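Local coordinates for protein pyroglutatmate porin OpdO (Pseudomonas aeruginosa, PDB 3SZV) that forms an outer-membrane beta-barrel channel that probably lets small carboxylates, pyroglutamate perhaps among them, cross into the periplasm, at residues Leu166-Leu171 / Ser175-Phe180; Gly338-Val341 / Ala346-Gly349. One frame throughout, in Å; residues are numbered along the deposited sequence.

Interaction 1 of 2, residues Leu166-Leu171 / Ser175-Phe180; sequences LDRNKL and SDYQVF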
loop_
_atom_site.group_PDB
_atom_site.type_symbol
_atom_site.label_atom_id
_atom_site.label_comp_id
_atom_site.label_asym_id
_atom_site.label_seq_id
_atom_site.Cartn_x
_atom_site.Cartn_y
_atom_site.Cartn_z
ATOM N N LEU A 166 16.014 -3.289 -1.573
ATOM C CA LEU A 166 15.273 -4.369 -0.928
ATOM C C LEU A 166 15.782 -5.685 -1.462
ATOM O O LEU A 166 16.084 -5.795 -2.660
ATOM C CB LEU A 166 13.780 -4.274 -1.239
ATOM C CG LEU A 166 13.105 -2.910 -1.089
ATOM C CD1 LEU A 166 11.634 -2.977 -1.496
ATOM C CD2 LEU A 166 13.271 -2.366 0.336
ATOM N N ASP A 167 15.877 -6.698 -0.611
ATOM C CA ASP A 167 16.291 -7.992 -1.122
ATOM C C ASP A 167 15.391 -9.167 -0.766
ATOM O O ASP A 167 15.663 -10.289 -1.179
ATOM C CB ASP A 167 17.769 -8.286 -0.836
ATOM C CG ASP A 167 18.059 -8.516 0.624
ATOM O OD1 ASP A 167 17.112 -8.509 1.444
ATOM O OD2 ASP A 167 19.255 -8.740 0.936
ATOM N N ARG A 168 14.323 -8.909 -0.018
ATOM C CA ARG A 168 13.356 -9.961 0.310
ATOM C C ARG A 168 11.957 -9.401 0.437
ATOM O O ARG A 168 11.777 -8.227 0.779
ATOM C CB ARG A 168 13.677 -10.642 1.645
ATOM C CG ARG A 168 15.080 -11.219 1.775
ATOM C CD ARG A 168 15.224 -12.542 1.058
ATOM N NE ARG A 168 16.495 -13.173 1.402
ATOM C CZ ARG A 168 17.630 -12.982 0.736
ATOM N NH1 ARG A 168 17.658 -12.182 -0.323
ATOM N NH2 ARG A 168 18.740 -13.598 1.128
ATOM N N ASN A 169 10.983 -10.289 0.228
ATOM C CA ASN A 169 9.559 -10.024 0.383
ATOM C C ASN A 169 9.012 -11.039 1.380
ATOM O O ASN A 169 9.166 -12.243 1.178
ATOM C CB ASN A 169 8.903 -10.245 -0.988
ATOM C CG ASN A 169 7.474 -9.714 -1.098
ATOM O OD1 ASN A 169 6.890 -9.756 -2.197
ATOM N ND2 ASN A 169 6.910 -9.218 -0.012
ATOM N N LYS A 170 8.401 -10.569 2.465
ATOM C CA LYS A 170 7.621 -11.464 3.314
ATOM C C LYS A 170 6.155 -11.225 3.006
ATOM O O LYS A 170 5.597 -10.197 3.385
ATOM C CB LYS A 170 7.875 -11.224 4.804
ATOM C CG LYS A 170 7.097 -12.221 5.696
ATOM C CD LYS A 170 6.796 -11.672 7.088
ATOM C CE LYS A 170 5.751 -10.557 7.055
ATOM N NZ LYS A 170 4.388 -11.050 6.688
ATOM N N LEU A 171 5.538 -12.155 2.287
ATOM C CA LEU A 171 4.139 -11.988 1.931
ATOM C C LEU A 171 3.291 -11.819 3.184
ATOM O O LEU A 171 3.631 -12.326 4.263
ATOM C CB LEU A 171 3.641 -13.180 1.120
ATOM C CG LEU A 171 4.399 -13.453 -0.180
ATOM C CD1 LEU A 171 3.842 -14.708 -0.852
ATOM C CD2 LEU A 171 4.334 -12.268 -1.135
ATOM N N SER A 175 5.529 -16.213 7.140
ATOM C CA SER A 175 6.526 -15.749 8.097
ATOM C C SER A 175 7.897 -15.550 7.469
ATOM O O SER A 175 8.697 -14.760 7.956
ATOM C CB SER A 175 6.650 -16.745 9.252
ATOM O OG SER A 175 7.100 -18.003 8.781
ATOM N N ASP A 176 8.176 -16.263 6.383
ATOM C CA ASP A 176 9.528 -16.283 5.836
ATOM C C ASP A 176 9.746 -15.244 4.748
ATOM O O ASP A 176 8.904 -15.060 3.874
ATOM C CB ASP A 176 9.860 -17.674 5.284
ATOM C CG ASP A 176 10.210 -18.669 6.375
ATOM O OD1 ASP A 176 10.073 -18.328 7.569
ATOM O OD2 ASP A 176 10.619 -19.800 6.036
ATOM N N TYR A 177 10.880 -14.553 4.821
ATOM C CA TYR A 177 11.335 -13.732 3.709
ATOM C C TYR A 177 11.672 -14.630 2.525
ATOM O O TYR A 177 12.293 -15.682 2.690
ATOM C CB TYR A 177 12.571 -12.921 4.102
ATOM C CG TYR A 177 12.287 -11.716 4.976
ATOM C CD1 TYR A 177 12.871 -11.589 6.228
ATOM C CD2 TYR A 177 11.441 -10.706 4.541
ATOM C CE1 TYR A 177 12.619 -10.485 7.026
ATOM C CE2 TYR A 177 11.183 -9.602 5.321
ATOM C CZ TYR A 177 11.772 -9.487 6.559
ATOM O OH TYR A 177 11.510 -8.388 7.360
ATOM N N GLN A 178 11.252 -14.214 1.336
ATOM C CA GLN A 178 11.585 -14.931 0.109
ATOM C C GLN A 178 12.028 -13.953 -0.960
ATOM O O GLN A 178 11.888 -12.742 -0.808
ATOM C CB GLN A 178 10.390 -15.751 -0.388
ATOM C CG GLN A 178 9.162 -14.934 -0.730
ATOM C CD GLN A 178 7.910 -15.792 -0.870
ATOM O OE1 GLN A 178 7.493 -16.465 0.075
ATOM N NE2 GLN A 178 7.308 -15.770 -2.053
ATOM N N VAL A 179 12.576 -14.470 -2.053
ATOM C CA VAL A 179 12.949 -13.592 -3.153
ATOM C C VAL A 179 11.715 -13.084 -3.894
ATOM O O VAL A 179 10.592 -13.558 -3.683
ATOM C CB VAL A 179 13.918 -14.268 -4.144
ATOM C CG1 VAL A 179 15.218 -14.663 -3.445
ATOM C CG2 VAL A 179 13.260 -15.462 -4.803
ATOM N N PHE A 180 11.933 -12.110 -4.763
ATOM C CA PHE A 180 10.840 -11.455 -5.468
ATOM C C PHE A 180 10.455 -12.119 -6.781
ATOM O O PHE A 180 11.253 -12.819 -7.410
ATOM C CB PHE A 180 11.239 -10.023 -5.845
ATOM C CG PHE A 180 11.617 -9.149 -4.685
ATOM C CD1 PHE A 180 10.653 -8.667 -3.822
ATOM C CD2 PHE A 180 12.937 -8.755 -4.506
ATOM C CE1 PHE A 180 11.002 -7.834 -2.759
ATOM C CE2 PHE A 180 13.291 -7.926 -3.453
ATOM C CZ PHE A 180 12.328 -7.463 -2.590
HETATM O O HOH W 1 6.874 -14.674 1.973
#
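Asn169 and Gln178 pair as a single antiparallel, hydrogen-bonded beta bridge, by which the chain after strand 159-170 of the porin barrel folds back along the end of that strand. Asn169 N donates to Gln178 O over 2.8 Å, nearly straight at 170° and close to the line of the acceptor's C=O; Gln178 N returns a bond of 2.9 Å to Asn169 O, arriving above that carbonyl's plane. The amide nitrogen of the Asn169 side chain is held outside the pair, by Glu144.

Aromatic rings pack alongside this bridge. The Tyr177 ring reaches Lys170 CB through CD2 at 3.6 Å, while Tyr177 CB rests on Arg168 CB. Phe180, with CG anti to its carbonyl carbon (chi1 -58°), swings its ring back along the strand: CE1 meets Asn169 CB, and CZ meets Leu166 CB at 3.8 Å.

The charged ends find partners of their own. Arg168 bends at chi2 (-78°), and its NH1 donates to Asp167 O, lying above that carbonyl's plane; Asp167 itself forms a salt bridge with Arg147. The backbones of Asp167 and Arg168 both face Arg147, as a classic beta bulge. Lys170 curls at its last two torsions, which brings NZ among four oxygens, Leu171 O, Pro143 O, Ser174 O and the Tyr106 hydroxyl; they share its three protons and would probably stabilise the ammonium charge.

Beyond the bridge a water continues the pairing. It accepts from Leu171 N and has two oxygens within donating distance, Asp176 O at 2.8 Å and Gln178 OE1 at 2.7 Å, which compete for its protons; Gln178 CG packs 3.3 Å from Asn169 O.

Interaction 2 of 2, residues Gly338-Val341 / Ala346-Gly349; sequences GDNV and ANDG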
loop_
_atom_site.group_PDB
_atom_site.type_symbol
_atom_site.label_atom_id
_atom_site.label_comp_id
_atom_site.label_asym_id
_atom_site.label_seq_id
_atom_site.Cartn_x
_atom_site.Cartn_y
_atom_site.Cartn_z
ATOM N N GLY A 338 -13.743 -2.112 -17.061
ATOM C CA GLY A 338 -12.608 -2.220 -17.961
ATOM C C GLY A 338 -12.992 -2.872 -19.277
ATOM O O GLY A 338 -13.826 -3.779 -19.323
ATOM N N ASP A 339 -12.373 -2.399 -20.350
ATOM C CA ASP A 339 -12.519 -3.039 -21.654
ATOM C C ASP A 339 -11.210 -2.960 -22.441
ATOM O O ASP A 339 -10.167 -2.562 -21.904
ATOM C CB ASP A 339 -13.733 -2.481 -22.423
ATOM C CG ASP A 339 -13.511 -1.082 -22.964
ATOM O OD1 ASP A 339 -12.490 -0.449 -22.642
ATOM O OD2 ASP A 339 -14.383 -0.606 -23.725
ATOM N N ASN A 340 -11.257 -3.366 -23.706
ATOM C CA ASN A 340 -10.081 -3.387 -24.569
ATOM C C ASN A 340 -9.031 -4.412 -24.146
ATOM O O ASN A 340 -7.919 -4.407 -24.664
ATOM C CB ASN A 340 -9.446 -1.993 -24.687
ATOM C CG ASN A 340 -8.616 -1.839 -25.958
ATOM O OD1 ASN A 340 -9.096 -2.123 -27.062
ATOM N ND2 ASN A 340 -7.364 -1.404 -25.809
ATOM N N VAL A 341 -9.375 -5.286 -23.205
ATOM C CA VAL A 341 -8.377 -6.222 -22.697
ATOM C C VAL A 341 -7.989 -7.238 -23.771
ATOM O O VAL A 341 -8.849 -7.801 -24.450
ATOM C CB VAL A 341 -8.858 -6.932 -21.420
ATOM C CG1 VAL A 341 -7.842 -7.985 -20.969
ATOM C CG2 VAL A 341 -9.106 -5.908 -20.318
ATOM N N ALA A 346 -7.223 -10.736 -30.093
ATOM C CA ALA A 346 -8.360 -9.822 -30.022
ATOM C C ALA A 346 -8.222 -8.872 -28.833
ATOM O O ALA A 346 -7.366 -9.060 -27.969
ATOM C CB ALA A 346 -9.662 -10.593 -29.910
ATOM N N ASN A 347 -9.069 -7.850 -28.796
ATOM C CA ASN A 347 -9.084 -6.916 -27.670
ATOM C C ASN A 347 -10.508 -6.732 -27.149
ATOM O O ASN A 347 -10.937 -5.615 -26.856
ATOM C CB ASN A 347 -8.466 -5.577 -28.070
ATOM C CG ASN A 347 -6.949 -5.617 -28.082
ATOM O OD1 ASN A 347 -6.325 -5.944 -29.088
ATOM N ND2 ASN A 347 -6.344 -5.288 -26.940
ATOM N N ASP A 348 -11.230 -7.844 -27.046
ATOM C CA ASP A 348 -12.629 -7.817 -26.629
ATOM C C ASP A 348 -12.820 -8.293 -25.199
ATOM O O ASP A 348 -13.924 -8.649 -24.797
ATOM C CB ASP A 348 -13.509 -8.628 -27.594
ATOM C CG ASP A 348 -13.122 -10.103 -27.659
ATOM O OD1 ASP A 348 -12.040 -10.471 -27.154
ATOM O OD2 ASP A 348 -13.901 -10.900 -28.236
ATOM N N GLY A 349 -11.736 -8.293 -24.428
ATOM C CA GLY A 349 -11.814 -8.607 -23.012
ATOM C C GLY A 349 -12.447 -7.475 -22.223
ATOM O O GLY A 349 -12.116 -6.306 -22.427
HETATM O O HOH W 2 -13.323 -4.639 -25.170
#
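Val341 and Gly349 form an antiparallel hydrogen-bonded pair across the end of the hairpin of strands 329-343 and 346-361, and here the two strands are closest, 4.2 Å between CA atoms. Val341 N donates to Gly349 O, and Gly349 N returns a bond of 2.9 Å to Val341 O, in the carbonyl plane and on a lone pair. With no side chain at Gly349, Val341 packs straight onto its peptide: CB is 3.5 Å from Gly349 O, and CG2, set beside the backbone N, also borders that oxygen. Asn307, Glu310 and Phe383 cover Val341 further.

Toward the turn the contact becomes polar. Asn347 ND2 reaches over to Asn340 O in a bond of 2.9 Å, almost straight at 176°, with the acceptor in the plane of the amide; Asp309 takes this nitrogen as well and also binds ND2 of Asn340. The two side-chain amides lie only 23° from parallel, Asn340 OD1 resting on Asn347 CB. The looser side is watery: a water bridges the strands, accepting from Asn340 N at 2.8 Å and donating to Asn347 O. Asp348, exposed, has its CB directed away from the other strand, and its carboxylate forms a salt bridge with Arg343.

Asn340, whose phi is positive at 67°, shares Gly349 with Val341, the arrangement of a G1 beta bulge in a beta hairpin.

In the fold
Interaction 1 joins the end of a strand of the OprD-family barrel to the loop that follows it, and interaction 2 lies at the end of a hairpin of the barrel wall. Both tie neighbouring pieces of chain across a short connection, but they lie well apart, with centres 34 Å from one another and nearest atoms about 24 Å distant. Interaction 1 lies nearer the middle of the chain, its centre 16 Å from that of the whole chain, and packs against Ile289 of a loop; interaction 2 sits 27 Å out. A bound C8E detergent lies about 8 Å from the side chain of Asp176, and another about 8 Å from that of Asp339.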